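Local coordinates for monomethylamine methyltransferase MtmB1 (Methanosarcina barkeri, PDB 1TV4), which catalyses methyl transfer from monomethylamine to the corrinoid cofactor of its partner protein MtmC in methanogenesis, at residues His228-Leu233 and Asp254-Glu259; His294-Val299 and Ser330-Tyr335; Gly159-Val164 and Pro204-Ser209. All coordinates share one frame; numbering follows the deposited sequence.

Contact 1 of 3, residues His228-Leu233 and Asp254-Glu259; sequences HEVSQL and DIIMDE. With BG3 (3-methyl-5-sulfo-pyrrolidine-2-carboxylic acid), chain L.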
loop_
_atom_site.group_PDB
_atom_site.type_symbol
_atom_site.label_atom_id
_atom_site.label_comp_id
_atom_site.label_asym_id
_atom_site.label_seq_id
_atom_site.Cartn_x
_atom_site.Cartn_y
_atom_site.Cartn_z
ATOM N N HIS A 228 -3.512 -20.197 -6.820
ATOM C CA HIS A 228 -3.142 -21.009 -5.661
ATOM C C HIS A 228 -3.641 -22.422 -5.855
ATOM O O HIS A 228 -4.835 -22.673 -5.958
ATOM C CB HIS A 228 -3.705 -20.382 -4.393
ATOM C CG HIS A 228 -3.135 -19.029 -4.118
ATOM N ND1 HIS A 228 -2.355 -18.756 -3.015
ATOM C CD2 HIS A 228 -3.169 -17.890 -4.848
ATOM C CE1 HIS A 228 -1.932 -17.506 -3.080
ATOM N NE2 HIS A 228 -2.411 -16.959 -4.181
ATOM N N GLU A 229 -2.696 -23.354 -5.892
ATOM C CA GLU A 229 -2.995 -24.755 -6.135
ATOM C C GLU A 229 -3.392 -25.608 -4.935
ATOM O O GLU A 229 -2.778 -25.547 -3.872
ATOM C CB GLU A 229 -1.797 -25.390 -6.845
ATOM C CG GLU A 229 -1.940 -26.865 -7.152
ATOM C CD GLU A 229 -1.110 -27.280 -8.355
ATOM O OE1 GLU A 229 0.029 -26.780 -8.495
ATOM O OE2 GLU A 229 -1.596 -28.109 -9.158
ATOM N N VAL A 230 -4.435 -26.409 -5.132
ATOM C CA VAL A 230 -4.926 -27.327 -4.114
ATOM C C VAL A 230 -5.164 -28.588 -4.950
ATOM O O VAL A 230 -5.759 -28.521 -6.026
ATOM C CB VAL A 230 -6.236 -26.848 -3.440
ATOM C CG1 VAL A 230 -7.341 -26.682 -4.453
ATOM C CG2 VAL A 230 -6.638 -27.854 -2.359
ATOM N N SER A 231 -4.674 -29.731 -4.484
ATOM C CA SER A 231 -4.818 -30.959 -5.258
ATOM C C SER A 231 -5.820 -31.986 -4.766
ATOM O O SER A 231 -5.828 -32.350 -3.592
ATOM C CB SER A 231 -3.462 -31.654 -5.390
ATOM O OG SER A 231 -2.590 -30.920 -6.225
ATOM N N GLN A 232 -6.661 -32.453 -5.683
ATOM C CA GLN A 232 -7.628 -33.494 -5.366
ATOM C C GLN A 232 -6.857 -34.798 -5.547
ATOM O O GLN A 232 -5.832 -34.822 -6.232
ATOM C CB GLN A 232 -8.793 -33.480 -6.348
ATOM C CG GLN A 232 -9.763 -32.327 -6.200
ATOM C CD GLN A 232 -11.016 -32.566 -7.010
ATOM O OE1 GLN A 232 -11.696 -33.579 -6.827
ATOM N NE2 GLN A 232 -11.327 -31.645 -7.917
ATOM N N LEU A 233 -7.348 -35.878 -4.950
ATOM C CA LEU A 233 -6.681 -37.169 -5.067
ATOM C C LEU A 233 -7.382 -38.048 -6.107
ATOM O O LEU A 233 -8.320 -37.603 -6.770
ATOM C CB LEU A 233 -6.652 -37.853 -3.697
ATOM C CG LEU A 233 -5.969 -37.016 -2.608
ATOM C CD1 LEU A 233 -6.019 -37.753 -1.275
ATOM C CD2 LEU A 233 -4.525 -36.731 -3.007
ATOM N N ASP A 254 -7.534 -15.336 -2.177
ATOM C CA ASP A 254 -6.636 -15.795 -3.241
ATOM C C ASP A 254 -7.389 -16.463 -4.392
ATOM O O ASP A 254 -8.413 -17.118 -4.173
ATOM C CB ASP A 254 -5.642 -16.847 -2.717
ATOM C CG ASP A 254 -4.606 -16.284 -1.773
ATOM O OD1 ASP A 254 -4.195 -15.120 -1.953
ATOM O OD2 ASP A 254 -4.178 -17.031 -0.860
ATOM N N ILE A 255 -6.877 -16.308 -5.613
ATOM C CA ILE A 255 -7.466 -16.980 -6.773
ATOM C C ILE A 255 -7.105 -18.447 -6.521
ATOM O O ILE A 255 -5.937 -18.767 -6.276
ATOM C CB ILE A 255 -6.817 -16.490 -8.093
ATOM C CG1 ILE A 255 -7.291 -15.062 -8.388
ATOM C CG2 ILE A 255 -7.153 -17.441 -9.244
ATOM C CD1 ILE A 255 -6.660 -14.436 -9.617
ATOM N N ILE A 256 -8.106 -19.326 -6.556
ATOM C CA ILE A 256 -7.895 -20.745 -6.280
ATOM C C ILE A 256 -7.931 -21.641 -7.511
ATOM O O ILE A 256 -8.884 -21.616 -8.287
ATOM C CB ILE A 256 -8.955 -21.272 -5.269
ATOM C CG1 ILE A 256 -8.788 -20.560 -3.925
ATOM C CG2 ILE A 256 -8.815 -22.795 -5.090
ATOM C CD1 ILE A 256 -9.835 -20.953 -2.889
ATOM N N MET A 257 -6.874 -22.429 -7.681
ATOM C CA MET A 257 -6.804 -23.364 -8.793
ATOM C C MET A 257 -6.833 -24.785 -8.235
ATOM O O MET A 257 -5.841 -25.262 -7.681
ATOM C CB MET A 257 -5.520 -23.187 -9.604
ATOM C CG MET A 257 -5.433 -24.158 -10.786
ATOM S SD MET A 257 -3.753 -24.439 -11.375
ATOM C CE MET A 257 -3.206 -25.673 -10.186
ATOM N N ASP A 258 -7.979 -25.441 -8.367
ATOM C CA ASP A 258 -8.150 -26.820 -7.911
ATOM C C ASP A 258 -7.639 -27.698 -9.048
ATOM O O ASP A 258 -7.938 -27.448 -10.210
ATOM C CB ASP A 258 -9.632 -27.098 -7.654
ATOM C CG ASP A 258 -9.931 -28.579 -7.480
ATOM O OD1 ASP A 258 -10.088 -29.028 -6.325
ATOM O OD2 ASP A 258 -10.004 -29.291 -8.501
ATOM N N GLU A 259 -6.854 -28.722 -8.710
ATOM C CA GLU A 259 -6.288 -29.628 -9.713
ATOM C C GLU A 259 -6.645 -31.086 -9.434
ATOM O O GLU A 259 -6.808 -31.484 -8.285
ATOM C CB GLU A 259 -4.758 -29.475 -9.742
ATOM C CG GLU A 259 -3.987 -30.411 -10.696
ATOM C CD GLU A 259 -3.740 -31.806 -10.118
ATOM O OE1 GLU A 259 -3.493 -31.910 -8.897
ATOM O OE2 GLU A 259 -3.771 -32.796 -10.884
HETATM C C1 BG3 L . 0.495 -27.105 -12.405
HETATM C C2 BG3 L . 1.117 -28.381 -11.745
HETATM C C3 BG3 L . 2.141 -28.198 -10.664
HETATM C C4 BG3 L . 2.403 -29.639 -10.330
HETATM C C5 BG3 L . 0.892 -30.021 -10.210
HETATM C C6 BG3 L . 3.397 -27.584 -11.150
HETATM O O1 BG3 L . 0.560 -26.886 -13.617
HETATM N N1 BG3 L . 0.044 -29.204 -11.168
HETATM S S1 BG3 L . 0.659 -31.777 -10.502
HETATM O O2 BG3 L . 1.499 -32.516 -9.541
HETATM O O3 BG3 L . -0.775 -32.080 -10.361
HETATM O O4 BG3 L . 1.128 -32.085 -11.864
#

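Contact 2 of 3, residues His294-Val299 and Ser330-Tyr335; sequences HLDGPV and SGNQYY. With BG3 (3-methyl-5-sulfo-pyrrolidine-2-carboxylic acid), chain L.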
loop_
_atom_site.group_PDB
_atom_site.type_symbol
_atom_site.label_atom_id
_atom_site.label_comp_id
_atom_site.label_asym_id
_atom_site.label_seq_id
_atom_site.Cartn_x
_atom_site.Cartn_y
_atom_site.Cartn_z
ATOM N N HIS A 294 -10.209 -24.785 -12.628
ATOM C CA HIS A 294 -9.764 -26.159 -12.390
ATOM C C HIS A 294 -8.715 -26.606 -13.394
ATOM O O HIS A 294 -8.872 -26.396 -14.595
ATOM C CB HIS A 294 -10.964 -27.112 -12.461
ATOM C CG HIS A 294 -10.595 -28.563 -12.371
ATOM N ND1 HIS A 294 -10.197 -29.161 -11.195
ATOM C CD2 HIS A 294 -10.551 -29.530 -13.318
ATOM C CE1 HIS A 294 -9.921 -30.434 -11.420
ATOM N NE2 HIS A 294 -10.128 -30.684 -12.701
ATOM N N LEU A 295 -7.657 -27.237 -12.891
ATOM C CA LEU A 295 -6.581 -27.734 -13.737
ATOM C C LEU A 295 -6.708 -29.248 -13.896
ATOM O O LEU A 295 -6.644 -29.993 -12.914
ATOM C CB LEU A 295 -5.222 -27.402 -13.117
ATOM C CG LEU A 295 -4.014 -27.865 -13.939
ATOM C CD1 LEU A 295 -3.935 -27.075 -15.246
ATOM C CD2 LEU A 295 -2.758 -27.668 -13.125
ATOM N N ASP A 296 -6.898 -29.690 -15.134
ATOM C CA ASP A 296 -7.034 -31.109 -15.448
ATOM C C ASP A 296 -5.637 -31.638 -15.768
ATOM O O ASP A 296 -4.655 -30.889 -15.743
ATOM C CB ASP A 296 -7.949 -31.272 -16.669
ATOM C CG ASP A 296 -8.478 -32.690 -16.844
ATOM O OD1 ASP A 296 -8.060 -33.605 -16.104
ATOM O OD2 ASP A 296 -9.323 -32.877 -17.742
ATOM N N GLY A 297 -5.555 -32.930 -16.067
ATOM C CA GLY A 297 -4.284 -33.537 -16.408
ATOM C C GLY A 297 -4.425 -35.047 -16.501
ATOM O O GLY A 297 -3.757 -35.768 -15.766
ATOM N N PRO A 298 -5.298 -35.556 -17.386
ATOM C CA PRO A 298 -5.476 -37.008 -17.519
ATOM C C PRO A 298 -4.124 -37.636 -17.826
ATOM O O PRO A 298 -3.424 -37.191 -18.737
ATOM C CB PRO A 298 -6.448 -37.135 -18.690
ATOM C CG PRO A 298 -7.219 -35.837 -18.639
ATOM C CD PRO A 298 -6.121 -34.840 -18.376
ATOM N N VAL A 299 -3.760 -38.669 -17.076
ATOM C CA VAL A 299 -2.468 -39.310 -17.275
ATOM C C VAL A 299 -2.592 -40.815 -17.509
ATOM O O VAL A 299 -3.443 -41.480 -16.917
ATOM C CB VAL A 299 -1.553 -39.038 -16.058
ATOM C CG1 VAL A 299 -2.215 -39.552 -14.792
ATOM C CG2 VAL A 299 -0.193 -39.684 -16.263
ATOM N N SER A 330 -11.098 -23.489 -16.855
ATOM C CA SER A 330 -10.134 -24.562 -16.630
ATOM C C SER A 330 -8.895 -24.521 -17.508
ATOM O O SER A 330 -8.783 -23.720 -18.439
ATOM C CB SER A 330 -10.810 -25.918 -16.839
ATOM O OG SER A 330 -11.019 -26.154 -18.223
ATOM N N GLY A 331 -7.969 -25.417 -17.190
ATOM C CA GLY A 331 -6.742 -25.537 -17.945
ATOM C C GLY A 331 -6.335 -26.996 -17.920
ATOM O O GLY A 331 -7.021 -27.827 -17.316
ATOM N N ASN A 332 -5.234 -27.315 -18.586
ATOM C CA ASN A 332 -4.726 -28.681 -18.612
ATOM C C ASN A 332 -3.210 -28.581 -18.447
ATOM O O ASN A 332 -2.595 -27.615 -18.909
ATOM C CB ASN A 332 -5.095 -29.363 -19.936
ATOM C CG ASN A 332 -4.990 -30.880 -19.863
ATOM O OD1 ASN A 332 -4.740 -31.446 -18.797
ATOM N ND2 ASN A 332 -5.191 -31.545 -20.998
ATOM N N GLN A 333 -2.615 -29.568 -17.779
ATOM C CA GLN A 333 -1.174 -29.578 -17.539
ATOM C C GLN A 333 -0.457 -30.541 -18.483
ATOM O O GLN A 333 -0.992 -31.588 -18.839
ATOM C CB GLN A 333 -0.885 -29.925 -16.074
ATOM C CG GLN A 333 -1.314 -31.313 -15.638
ATOM C CD GLN A 333 -1.254 -31.487 -14.131
ATOM O OE1 GLN A 333 -1.385 -32.597 -13.614
ATOM N NE2 GLN A 333 -1.063 -30.387 -13.415
ATOM N N TYR A 334 0.764 -30.178 -18.867
ATOM C CA TYR A 334 1.561 -30.951 -19.823
ATOM C C TYR A 334 2.688 -31.844 -19.311
ATOM O O TYR A 334 3.650 -31.364 -18.710
ATOM C CB TYR A 334 2.142 -29.979 -20.862
ATOM C CG TYR A 334 1.095 -29.275 -21.694
ATOM C CD1 TYR A 334 0.049 -28.570 -21.093
ATOM C CD2 TYR A 334 1.117 -29.362 -23.087
ATOM C CE1 TYR A 334 -0.959 -27.981 -21.862
ATOM C CE2 TYR A 334 0.119 -28.777 -23.863
ATOM C CZ TYR A 334 -0.917 -28.093 -23.248
ATOM O OH TYR A 334 -1.929 -27.565 -24.018
ATOM N N TYR A 335 2.574 -33.142 -19.595
ATOM C CA TYR A 335 3.582 -34.120 -19.198
ATOM C C TYR A 335 4.020 -35.018 -20.355
ATOM O O TYR A 335 3.509 -36.126 -20.514
ATOM C CB TYR A 335 3.064 -35.017 -18.075
ATOM C CG TYR A 335 3.161 -34.423 -16.695
ATOM C CD1 TYR A 335 2.183 -33.552 -16.214
ATOM C CD2 TYR A 335 4.219 -34.760 -15.853
ATOM C CE1 TYR A 335 2.255 -33.040 -14.923
ATOM C CE2 TYR A 335 4.301 -34.256 -14.566
ATOM C CZ TYR A 335 3.315 -33.400 -14.105
ATOM O OH TYR A 335 3.383 -32.938 -12.812
HETATM C C1 BG3 L . 0.495 -27.105 -12.405
HETATM C C2 BG3 L . 1.117 -28.381 -11.745
HETATM C C3 BG3 L . 2.141 -28.198 -10.664
HETATM C C4 BG3 L . 2.403 -29.639 -10.330
HETATM C C5 BG3 L . 0.892 -30.021 -10.210
HETATM C C6 BG3 L . 3.397 -27.584 -11.150
HETATM O O1 BG3 L . 0.560 -26.886 -13.617
HETATM N N1 BG3 L . 0.044 -29.204 -11.168
HETATM S S1 BG3 L . 0.659 -31.777 -10.502
HETATM O O2 BG3 L . 1.499 -32.516 -9.541
HETATM O O3 BG3 L . -0.775 -32.080 -10.361
HETATM O O4 BG3 L . 1.128 -32.085 -11.864
#

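Contact 3 of 3, residues Gly159-Val164 and Pro204-Ser209; sequences GVMTSV and PETSLS. With BG3 (3-methyl-5-sulfo-pyrrolidine-2-carboxylic acid), chain L; SO4 (sulfate ion), chain D.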
loop_
_atom_site.group_PDB
_atom_site.type_symbol
_atom_site.label_atom_id
_atom_site.label_comp_id
_atom_site.label_asym_id
_atom_site.label_seq_id
_atom_site.Cartn_x
_atom_site.Cartn_y
_atom_site.Cartn_z
ATOM N N GLY A 159 8.518 -24.125 -10.821
ATOM C CA GLY A 159 9.264 -25.366 -10.790
ATOM C C GLY A 159 9.505 -25.644 -9.313
ATOM O O GLY A 159 9.071 -24.866 -8.458
ATOM N N VAL A 160 10.195 -26.736 -9.003
ATOM C CA VAL A 160 10.480 -27.109 -7.621
ATOM C C VAL A 160 11.963 -26.937 -7.304
ATOM O O VAL A 160 12.811 -27.364 -8.077
ATOM C CB VAL A 160 10.067 -28.587 -7.370
ATOM C CG1 VAL A 160 10.717 -29.122 -6.100
ATOM C CG2 VAL A 160 8.554 -28.683 -7.265
ATOM N N MET A 161 12.272 -26.302 -6.173
ATOM C CA MET A 161 13.662 -26.103 -5.764
ATOM C C MET A 161 14.220 -27.424 -5.228
ATOM O O MET A 161 13.671 -27.976 -4.277
ATOM C CB MET A 161 13.757 -25.045 -4.654
ATOM C CG MET A 161 13.222 -23.659 -5.025
ATOM S SD MET A 161 13.567 -22.414 -3.737
ATOM C CE MET A 161 15.308 -22.063 -4.079
ATOM N N THR A 162 15.296 -27.934 -5.825
ATOM C CA THR A 162 15.882 -29.183 -5.339
ATOM C C THR A 162 16.497 -28.922 -3.969
ATOM O O THR A 162 16.597 -29.826 -3.136
ATOM C CB THR A 162 16.965 -29.729 -6.295
ATOM O OG1 THR A 162 17.967 -28.728 -6.507
ATOM C CG2 THR A 162 16.341 -30.127 -7.628
ATOM N N SER A 163 16.908 -27.677 -3.749
ATOM C CA SER A 163 17.498 -27.256 -2.483
ATOM C C SER A 163 17.283 -25.762 -2.278
ATOM O O SER A 163 17.004 -25.026 -3.226
ATOM C CB SER A 163 19.007 -27.526 -2.459
ATOM O OG SER A 163 19.306 -28.906 -2.513
ATOM N N VAL A 164 17.396 -25.329 -1.027
ATOM C CA VAL A 164 17.287 -23.917 -0.688
ATOM C C VAL A 164 18.371 -23.751 0.374
ATOM O O VAL A 164 18.381 -24.459 1.384
ATOM C CB VAL A 164 15.878 -23.537 -0.154
ATOM C CG1 VAL A 164 15.537 -24.317 1.105
ATOM C CG2 VAL A 164 15.825 -22.037 0.096
ATOM N N PRO A 204 1.821 -22.900 -4.597
ATOM C CA PRO A 204 3.240 -23.211 -4.387
ATOM C C PRO A 204 3.522 -24.639 -4.857
ATOM O O PRO A 204 2.605 -25.458 -4.934
ATOM C CB PRO A 204 3.409 -23.032 -2.884
ATOM C CG PRO A 204 2.094 -23.514 -2.349
ATOM C CD PRO A 204 1.073 -22.943 -3.324
ATOM N N GLU A 205 4.777 -24.938 -5.169
ATOM C CA GLU A 205 5.120 -26.266 -5.673
ATOM C C GLU A 205 6.159 -27.051 -4.878
ATOM O O GLU A 205 6.062 -28.278 -4.774
ATOM C CB GLU A 205 5.598 -26.156 -7.124
ATOM C CG GLU A 205 4.579 -25.551 -8.093
ATOM C CD GLU A 205 3.239 -26.256 -8.036
ATOM O OE1 GLU A 205 3.230 -27.487 -7.817
ATOM O OE2 GLU A 205 2.197 -25.587 -8.219
ATOM N N THR A 206 7.158 -26.365 -4.328
ATOM C CA THR A 206 8.208 -27.055 -3.580
ATOM C C THR A 206 7.701 -27.640 -2.260
ATOM O O THR A 206 8.164 -28.696 -1.820
ATOM C CB THR A 206 9.405 -26.118 -3.298
ATOM O OG1 THR A 206 9.915 -25.606 -4.540
ATOM C CG2 THR A 206 10.521 -26.876 -2.582
ATOM N N SER A 207 6.753 -26.953 -1.632
ATOM C CA SER A 207 6.183 -27.415 -0.372
ATOM C C SER A 207 5.181 -28.529 -0.648
ATOM O O SER A 207 4.536 -28.543 -1.696
ATOM C CB SER A 207 5.485 -26.254 0.341
ATOM O OG SER A 207 4.664 -25.539 -0.568
ATOM N N LEU A 208 5.055 -29.461 0.294
ATOM C CA LEU A 208 4.131 -30.582 0.148
ATOM C C LEU A 208 3.141 -30.671 1.307
ATOM O O LEU A 208 2.004 -31.108 1.128
ATOM C CB LEU A 208 4.911 -31.898 0.049
ATOM C CG LEU A 208 5.873 -32.038 -1.136
ATOM C CD1 LEU A 208 6.605 -33.372 -1.053
ATOM C CD2 LEU A 208 5.098 -31.932 -2.439
ATOM N N SER A 209 3.572 -30.257 2.493
ATOM C CA SER A 209 2.712 -30.304 3.672
ATOM C C SER A 209 1.768 -29.108 3.706
ATOM O O SER A 209 1.989 -28.108 3.022
ATOM C CB SER A 209 3.557 -30.298 4.944
ATOM O OG SER A 209 4.119 -29.017 5.162
HETATM C C1 BG3 L . 0.495 -27.105 -12.405
HETATM C C2 BG3 L . 1.117 -28.381 -11.745
HETATM C C3 BG3 L . 2.141 -28.198 -10.664
HETATM C C4 BG3 L . 2.403 -29.639 -10.330
HETATM C C5 BG3 L . 0.892 -30.021 -10.210
HETATM C C6 BG3 L . 3.397 -27.584 -11.150
HETATM O O1 BG3 L . 0.560 -26.886 -13.617
HETATM N N1 BG3 L . 0.044 -29.204 -11.168
HETATM S S1 BG3 L . 0.659 -31.777 -10.502
HETATM O O2 BG3 L . 1.499 -32.516 -9.541
HETATM O O3 BG3 L . -0.775 -32.080 -10.361
HETATM O O4 BG3 L . 1.128 -32.085 -11.864
HETATM S S SO4 D . 21.337 -28.613 -5.536
HETATM O O1 SO4 D . 22.013 -29.381 -6.601
HETATM O O2 SO4 D . 20.711 -27.406 -6.110
HETATM O O3 SO4 D . 20.296 -29.453 -4.915
HETATM O O4 SO4 D . 22.324 -28.213 -4.512
#

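Contact 1 of 3, residues His228-Leu233 and Asp254-Glu259
H228 and D254 meet flat on flat without a hydrogen bond: the imidazole and the carboxylate planes are 8° apart, with D254 CG 3.2 Å above the plane of the H228 ring, toward its rim. D254 CB lies over the same ring as a CH-pi partner, 3.5 Å from the H228 centroid. The ring's NE2 is spent elsewhere, on the carbonyl of T223, while Y249 packs edge-to-face with it. From here parallel strands 228-231 and 255-259 run side by side, H228 opposite I256 and S231 opposite E259. Their backbone bonds alternate from H228 N to I255 O through to Q232 N to E259 O, the latter 2.8 Å long and nearly linear at 172°.

On one face V230 CG1 touches I256 CG2 at 4.2 Å beneath helix 240-251, beside D258. Q232, just beyond the strand, brings its end across D258 at about a right angle: Q232 NE2 reaches D258 OD2 on the syn side at 2.8 Å, with OD2 lying in the amide plane; H294 ND1 binds the same oxygen and S289 OG the other, which fixes this buried carboxylate in rotation. On the other face E229 and M257 lie alongside each other, E229 extended and M257 bent to bring CE near the carboxylate. E229 CG is anti to the backbone N (chi1 179°), which in the conformer given carries OE2 into the pocket to accept a bond from BG3 N1 at 2.8 Å; OE1 is hydrogen-bonded to K202 NZ. E259 bends at chi2 and, in the conformer given, sets OE1 3.0 Å from S231 OG.

Thus D258 is gripped on the V230 face, while on the E259 face E229 gives BG3 N1 an acceptor and the E259 carboxylate lies close to the sulfonate.

Contact 2 of 3, residues His294-Val299 and Ser330-Tyr335
The amide of N332 presents its OD1 to D296 O at 3.1 Å, two acceptors that cannot bond; OD1 instead takes a weak bond from Q333 N, and ND2 is held by D356. The carboxylate of D296 is met from above its plane by G297 N, 2.6 Å from OD1, while OD2 forms a salt bridge with R361. Around the Y335 ring, BG3 O4 lies at the edge, near the ring plane, and the phenol OH donates to it over 2.6 Å. The imidazole of H294 packs edge-to-face with H282.

Strands 294-296 and 330-333 are parallel, and the straightest bond between them is D296 N to G331 O at 178°. L295 stands on the pocket side, opposite G331, over whose backbone its CD1 packs. With CG anti to the backbone N (chi1 -179°), L295 lays CD1 against N332 N at 3.6 Å and turns CD2 to BG3 C1 at 3.4 Å. An alanine here would take away both methyls, probably leaving the G331-N332 backbone without its CD1 packing and BG3 C1 without its CD2 neighbour.

This beta-alpha-beta unit therefore offers BG3 an apolar leucine wall and a phenolic donor for its sulfonate, while the D296 carboxylate and the N332 amide are bound to R361 and D356 on the face opposite L295.

Contact 3 of 3, residues Gly159-Val164 and Pro204-Ser209
T206 and M161 make the tight part of this contact: M161 N donates to T206 OG1 at 3.0 Å, nearly straight at 169°. The hydroxyl reaches that position because OG1 sits beside its own backbone N, anti to the carbonyl carbon (chi1 -57°). It is bonded a second time, to E183 OE2, so the buried oxygen links the end of strand 155-161 to helix 174-193. The threonine methyl CG2 rests 3.7 Å from M161 O. V160 lays both branches against the loop: CG2 approaches E205 O at 3.5 Å, and CG1 lies 3.9 Å from T206 OG1. G159 O is buried here without a polar partner, facing E205 CB at 3.9 Å.

Beyond M161 the segments part. T162 and S163, both partly exposed, turn from the loop to a sulfate ion, probably from the crystallisation liquor; T162 OG1 donates to sulfate O3 at 2.9 Å, as does S163 OG, in the conformer given, at 2.7 Å, and K432 of the third subunit helps hold the anion. On the loop, L208 is exposed, and S209 is the N-cap of helix 210-214.

E205 joins the packed part to the pocket. Its CB faces V160, but the chain bends at chi2 and leads the carboxylate away to BG3, with OE1 3.1 Å from BG3 C3. A strand end braced against the loop that follows its neighbour, with an acid from that loop in the ligand site, is the TIM-barrel pattern, in which loops at the C-terminal ends of the strands build the pocket.

How the contacts relate
Contacts 1 and 2 lie in, and contact 3 borders, one curled parallel sheet, the barrel wall, and all reach BG3. Contacts 1 and 2 are core strand pairing on neighbouring strands: D258 O accepts from L295 N, and M257 CE packs on L295 CD2. Contact 3, its centre about 17 Å from the chain centre, is a smaller strand-to-loop meeting nearer the surface, held by one threonine hydroxyl instead of repeated backbone bonds. Contact 2, its centre about 3 Å from the chain centre, brings leucine and tyrosine to the ligand, whereas contacts 1 and 3 bring carboxylates. Contacts 2 and 3 do not touch; their nearest atoms are about 7 Å apart.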